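NANS (YJHS), A 9-O-acetyl N-acetylneuraminic acid esterase (Escherichia coli O157:H7 EDL933, PDB 3PT5) probably hydrolyses the 9-O-acetyl group of 9-O-acetyl-N-acetylneuraminate, a host mucosal sialic acid on which the bacterium can grow. Local coordinates at residues A[268-280]-A[312-326]. Sequence-based numbering, arbitrary orientation.
Sequences VDFQQQGARGLTN and HFSSAARRGIISDRF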
loop_
_atom_site.group_PDB
_atom_site.type_symbol
_atom_site.label_atom_id
_atom_site.label_comp_id
_atom_site.label_asym_id
_atom_site.label_seq_id
_atom_site.Cartn_x
_atom_site.Cartn_y
_atom_site.Cartn_z
ATOM N N VAL A 268 4.506 7.726 10.074
ATOM C CA VAL A 268 4.167 8.701 9.060
ATOM C C VAL A 268 2.729 9.163 9.274
ATOM O O VAL A 268 1.819 8.365 9.148
ATOM C CB VAL A 268 4.336 8.109 7.612
ATOM C CG1 VAL A 268 3.944 9.145 6.593
ATOM C CG2 VAL A 268 5.753 7.646 7.374
ATOM N N ASP A 269 2.509 10.446 9.579
ATOM C CA ASP A 269 1.144 10.918 9.719
ATOM C C ASP A 269 0.740 11.997 8.725
ATOM O O ASP A 269 1.585 12.497 7.978
ATOM C CB ASP A 269 0.835 11.280 11.180
ATOM C CG ASP A 269 1.588 12.482 11.668
ATOM O OD1 ASP A 269 2.425 13.049 10.937
ATOM O OD2 ASP A 269 1.315 12.882 12.832
ATOM N N PHE A 270 -0.554 12.335 8.675
ATOM C CA PHE A 270 -1.067 13.149 7.565
ATOM C C PHE A 270 -1.849 14.366 8.000
ATOM O O PHE A 270 -2.086 15.285 7.204
ATOM C CB PHE A 270 -1.993 12.282 6.691
ATOM C CG PHE A 270 -1.446 10.893 6.433
ATOM C CD1 PHE A 270 -0.260 10.736 5.743
ATOM C CD2 PHE A 270 -2.116 9.738 6.920
ATOM C CE1 PHE A 270 0.278 9.473 5.510
ATOM C CE2 PHE A 270 -1.565 8.447 6.697
ATOM C CZ PHE A 270 -0.368 8.324 5.981
ATOM N N GLN A 271 -2.317 14.356 9.247
ATOM C CA GLN A 271 -3.124 15.480 9.673
ATOM C C GLN A 271 -2.953 15.785 11.153
ATOM O O GLN A 271 -2.311 15.013 11.902
ATOM C CB GLN A 271 -4.584 15.329 9.241
ATOM C CG GLN A 271 -5.295 14.145 9.749
ATOM C CD GLN A 271 -6.557 13.729 8.932
ATOM O OE1 GLN A 271 -6.908 12.572 8.982
ATOM N NE2 GLN A 271 -7.263 14.673 8.258
ATOM N N GLN A 272 -3.521 16.919 11.539
ATOM C CA GLN A 272 -3.458 17.390 12.917
ATOM C C GLN A 272 -4.390 16.611 13.825
ATOM O O GLN A 272 -5.380 15.973 13.397
ATOM C CB GLN A 272 -3.832 18.881 12.965
ATOM C CG GLN A 272 -2.914 19.855 12.183
ATOM C CD GLN A 272 -1.768 20.437 13.034
ATOM O OE1 GLN A 272 -1.798 20.416 14.267
ATOM N NE2 GLN A 272 -0.752 20.925 12.366
ATOM N N GLN A 273 -4.094 16.680 15.111
ATOM C CA GLN A 273 -4.960 16.095 16.108
ATOM C C GLN A 273 -6.409 16.559 15.989
ATOM O O GLN A 273 -6.683 17.758 15.905
ATOM C CB GLN A 273 -4.415 16.450 17.479
ATOM C CG GLN A 273 -4.551 15.356 18.480
ATOM C CD GLN A 273 -3.956 15.748 19.805
ATOM O OE1 GLN A 273 -2.825 15.361 20.128
ATOM N NE2 GLN A 273 -4.692 16.549 20.568
ATOM N N GLY A 274 -7.338 15.598 15.976
ATOM C CA GLY A 274 -8.769 15.933 15.963
ATOM C C GLY A 274 -9.317 16.369 14.610
ATOM O O GLY A 274 -10.510 16.640 14.503
ATOM N N ALA A 275 -8.455 16.449 13.588
ATOM C CA ALA A 275 -8.884 16.867 12.261
ATOM C C ALA A 275 -9.753 15.792 11.642
ATOM O O ALA A 275 -9.538 14.603 11.893
ATOM C CB ALA A 275 -7.660 17.105 11.366
ATOM N N ARG A 276 -10.722 16.211 10.843
ATOM C CA ARG A 276 -11.420 15.270 9.948
ATOM C C ARG A 276 -10.936 15.544 8.539
ATOM O O ARG A 276 -9.866 16.125 8.365
ATOM C CB ARG A 276 -12.938 15.374 10.113
ATOM C CG ARG A 276 -13.386 14.878 11.484
ATOM C CD ARG A 276 -14.869 14.728 11.553
ATOM N NE ARG A 276 -15.298 14.158 12.823
ATOM C CZ ARG A 276 -16.576 13.890 13.114
ATOM N NH1 ARG A 276 -17.546 14.163 12.237
ATOM N NH2 ARG A 276 -16.895 13.361 14.293
ATOM N N GLY A 277 -11.670 15.090 7.532
ATOM C CA GLY A 277 -11.198 15.270 6.170
ATOM C C GLY A 277 -10.399 14.075 5.673
ATOM O O GLY A 277 -10.008 13.186 6.451
ATOM N N LEU A 278 -10.218 14.054 4.353
ATOM C CA LEU A 278 -9.313 13.142 3.621
ATOM C C LEU A 278 -9.872 11.766 3.298
ATOM O O LEU A 278 -9.127 10.885 2.842
ATOM C CB LEU A 278 -7.939 12.981 4.295
ATOM C CG LEU A 278 -7.103 14.244 4.529
ATOM C CD1 LEU A 278 -5.725 13.848 5.019
ATOM C CD2 LEU A 278 -7.002 15.064 3.234
ATOM N N THR A 279 -11.142 11.558 3.596
ATOM C CA THR A 279 -11.703 10.229 3.414
ATOM C C THR A 279 -12.693 10.159 2.253
ATOM O O THR A 279 -13.049 11.187 1.653
ATOM C CB THR A 279 -12.466 9.728 4.673
ATOM O OG1 THR A 279 -13.719 10.446 4.815
ATOM C CG2 THR A 279 -11.586 9.885 5.924
ATOM N N ASN A 280 -13.182 8.945 2.000
ATOM C CA ASN A 280 -14.278 8.735 1.057
ATOM C C ASN A 280 -15.637 9.270 1.515
ATOM O O ASN A 280 -16.617 9.177 0.756
ATOM C CB ASN A 280 -14.432 7.251 0.715
ATOM C CG ASN A 280 -13.322 6.723 -0.163
ATOM O OD1 ASN A 280 -12.813 7.430 -1.046
ATOM N ND2 ASN A 280 -12.986 5.438 0.029
ATOM N N HIS A 312 -11.861 4.856 4.988
ATOM C CA HIS A 312 -10.752 4.868 4.039
ATOM C C HIS A 312 -10.425 6.246 3.493
ATOM O O HIS A 312 -11.324 7.095 3.288
ATOM C CB HIS A 312 -11.031 3.968 2.846
ATOM C CG HIS A 312 -11.608 2.668 3.222
ATOM N ND1 HIS A 312 -12.871 2.204 3.120
ATOM C CD2 HIS A 312 -10.845 1.641 3.734
ATOM C CE1 HIS A 312 -12.859 0.918 3.591
ATOM N NE2 HIS A 312 -11.633 0.606 3.968
ATOM N N PHE A 313 -9.127 6.456 3.239
ATOM C CA PHE A 313 -8.670 7.709 2.616
ATOM C C PHE A 313 -9.138 7.814 1.179
ATOM O O PHE A 313 -9.299 6.799 0.499
ATOM C CB PHE A 313 -7.165 7.800 2.636
ATOM C CG PHE A 313 -6.593 7.937 4.007
ATOM C CD1 PHE A 313 -6.720 9.151 4.718
ATOM C CD2 PHE A 313 -5.861 6.881 4.539
ATOM C CE1 PHE A 313 -6.153 9.272 5.993
ATOM C CE2 PHE A 313 -5.260 6.997 5.811
ATOM C CZ PHE A 313 -5.430 8.187 6.520
ATOM N N SER A 314 -9.385 9.055 0.750
ATOM C CA SER A 314 -9.899 9.336 -0.605
ATOM C C SER A 314 -8.813 9.169 -1.657
ATOM O O SER A 314 -7.609 9.164 -1.358
ATOM C CB SER A 314 -10.449 10.776 -0.684
ATOM O OG SER A 314 -9.375 11.746 -0.502
ATOM N N SER A 315 -9.249 9.077 -2.914
ATOM C CA SER A 315 -8.296 9.064 -4.022
ATOM C C SER A 315 -7.434 10.330 -4.029
ATOM O O SER A 315 -6.224 10.257 -4.232
ATOM C CB SER A 315 -9.062 8.944 -5.340
ATOM O OG SER A 315 -9.854 7.771 -5.329
ATOM N N ALA A 316 -8.081 11.474 -3.794
ATOM C CA ALA A 316 -7.416 12.775 -3.725
ATOM C C ALA A 316 -6.358 12.802 -2.622
ATOM O O ALA A 316 -5.271 13.289 -2.852
ATOM C CB ALA A 316 -8.457 13.859 -3.477
ATOM N N ALA A 317 -6.696 12.309 -1.424
ATOM C CA ALA A 317 -5.696 12.278 -0.328
ATOM C C ALA A 317 -4.505 11.407 -0.670
ATOM O O ALA A 317 -3.368 11.690 -0.293
ATOM C CB ALA A 317 -6.320 11.788 0.961
ATOM N N ARG A 318 -4.772 10.321 -1.375
ATOM C CA ARG A 318 -3.703 9.388 -1.695
ATOM C C ARG A 318 -2.738 10.007 -2.707
ATOM O O ARG A 318 -1.531 9.927 -2.526
ATOM C CB ARG A 318 -4.312 8.093 -2.210
ATOM C CG ARG A 318 -5.022 7.377 -1.061
ATOM C CD ARG A 318 -5.786 6.178 -1.578
ATOM N NE ARG A 318 -6.817 5.715 -0.632
ATOM C CZ ARG A 318 -6.618 4.868 0.358
ATOM N NH1 ARG A 318 -5.396 4.391 0.575
ATOM N NH2 ARG A 318 -7.655 4.503 1.147
ATOM N N ARG A 319 -3.281 10.691 -3.714
ATOM C CA ARG A 319 -2.476 11.477 -4.681
ATOM C C ARG A 319 -1.736 12.643 -4.086
ATOM O O ARG A 319 -0.731 13.109 -4.651
ATOM C CB ARG A 319 -3.367 12.069 -5.777
ATOM C CG ARG A 319 -3.932 11.074 -6.715
ATOM C CD ARG A 319 -4.933 11.752 -7.624
ATOM N NE ARG A 319 -5.731 10.739 -8.299
ATOM C CZ ARG A 319 -7.048 10.732 -8.348
ATOM N NH1 ARG A 319 -7.744 11.717 -7.777
ATOM N NH2 ARG A 319 -7.655 9.746 -8.985
ATOM N N GLY A 320 -2.249 13.160 -2.976
ATOM C CA GLY A 320 -1.686 14.352 -2.360
ATOM C C GLY A 320 -0.912 14.079 -1.080
ATOM O O GLY A 320 0.192 13.546 -1.102
ATOM N N ILE A 321 -1.502 14.460 0.046
ATOM C CA ILE A 321 -0.764 14.493 1.302
ATOM C C ILE A 321 -0.245 13.120 1.708
ATOM O O ILE A 321 0.825 13.023 2.295
ATOM C CB ILE A 321 -1.637 15.110 2.449
ATOM C CG1 ILE A 321 -0.821 15.315 3.738
ATOM C CG2 ILE A 321 -2.873 14.240 2.743
ATOM C CD1 ILE A 321 0.373 16.296 3.617
ATOM N N ILE A 322 -0.986 12.047 1.405
ATOM C CA ILE A 322 -0.515 10.724 1.897
ATOM C C ILE A 322 0.796 10.341 1.208
ATOM O O ILE A 322 1.783 9.974 1.849
ATOM C CB ILE A 322 -1.574 9.622 1.691
ATOM C CG1 ILE A 322 -2.800 9.918 2.560
ATOM C CG2 ILE A 322 -0.979 8.210 1.894
ATOM C CD1 ILE A 322 -3.966 9.066 2.253
ATOM N N SER A 323 0.831 10.449 -0.116
ATOM C CA SER A 323 2.056 10.143 -0.826
ATOM C C SER A 323 3.127 11.187 -0.568
ATOM O O SER A 323 4.286 10.821 -0.490
ATOM C CB SER A 323 1.799 9.932 -2.319
ATOM O OG SER A 323 1.011 10.994 -2.812
ATOM N N ASP A 324 2.737 12.453 -0.347
ATOM C CA ASP A 324 3.713 13.482 0.055
ATOM C C ASP A 324 4.442 13.065 1.312
ATOM O O ASP A 324 5.661 13.160 1.378
ATOM C CB ASP A 324 3.031 14.825 0.333
ATOM C CG ASP A 324 2.629 15.559 -0.919
ATOM O OD1 ASP A 324 3.090 15.215 -2.020
ATOM O OD2 ASP A 324 1.827 16.533 -0.783
ATOM N N ARG A 325 3.690 12.597 2.314
ATOM C CA ARG A 325 4.285 12.399 3.643
ATOM C C ARG A 325 5.177 11.158 3.640
ATOM O O ARG A 325 6.248 11.143 4.280
ATOM C CB ARG A 325 3.187 12.328 4.712
ATOM C CG ARG A 325 2.537 13.658 4.997
ATOM C CD ARG A 325 3.529 14.617 5.719
ATOM N NE ARG A 325 3.510 14.430 7.176
ATOM C CZ ARG A 325 4.429 14.876 8.046
ATOM N NH1 ARG A 325 5.531 15.486 7.641
ATOM N NH2 ARG A 325 4.253 14.658 9.347
ATOM N N PHE A 326 4.771 10.111 2.924
ATOM C CA PHE A 326 5.679 8.960 2.782
ATOM C C PHE A 326 6.964 9.329 2.091
ATOM O O PHE A 326 8.025 8.922 2.548
ATOM C CB PHE A 326 5.023 7.799 2.028
ATOM C CG PHE A 326 4.199 6.915 2.923
ATOM C CD1 PHE A 326 2.811 7.041 2.962
ATOM C CD2 PHE A 326 4.821 5.970 3.734
ATOM C CE1 PHE A 326 2.045 6.249 3.826
ATOM C CE2 PHE A 326 4.053 5.171 4.597
ATOM C CZ PHE A 326 2.672 5.331 4.645
HETATM O O HOH W 1 -12.093 9.145 -3.029
HETATM O O HOH W 2 -14.638 4.200 2.124
#
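Phe270 lays one ring face over CG1 of Ile322, which stands 4.1 Å from the ring centroid and only 9° off the normal, a CH-pi contact. At the ring's edge lie Arg325 CB and Phe326 CE1, while Phe313 meets it obliquely, CZ to Phe270 CD2 at 3.7 Å. Val268, the last residue of edge strand 265-268, holds CG1 anti to its backbone N (chi1 179°), which centres that methyl over the Phe326 ring. Met189 of strand 182-189 touches all three phenylalanines, bringing the loop and the start of helix 315-335 against the sheet of this SGNH hydrolase.

Arg325, bent at chi2 and chi3, grips Asp269 side-on: NE donates to the backbone O of Asp269 at 2.8 Å, and NH2 forms a salt bridge with Asp269 OD1 at 2.9 Å, both acceptors near the guanidinium plane. Farther along, Leu278 fits CB against Ala317 CB and CD1 against Ile321 CG2. A single antiparallel beta bridge joins Thr279 and Phe313 as a non-hydrogen-bonded pair, flanked by Ser314 N to Leu278 O at 2.8 Å and Asn280 N to His312 O at 2.9 Å. Ser314 is the helix N-cap, its OG accepting from Ala317 N. One water links Asn280 OD1 to Ser315 N; another joins Asn280 ND2, also bonded to Tyr35 O, with His312 ND1. His312 touches Ser30 and Asn31 of a GQSN sequence, consistent with a place in the SGNH active site.

Polar bonds at Asp269 and 278-280 thus flank the apolar contacts of Phe270 and Leu278, while the turn between bulges away; the two-bonded grip probably fixes Arg325's rotation, and the backbone bonds probably help to fix the His312-bearing lead into the helix.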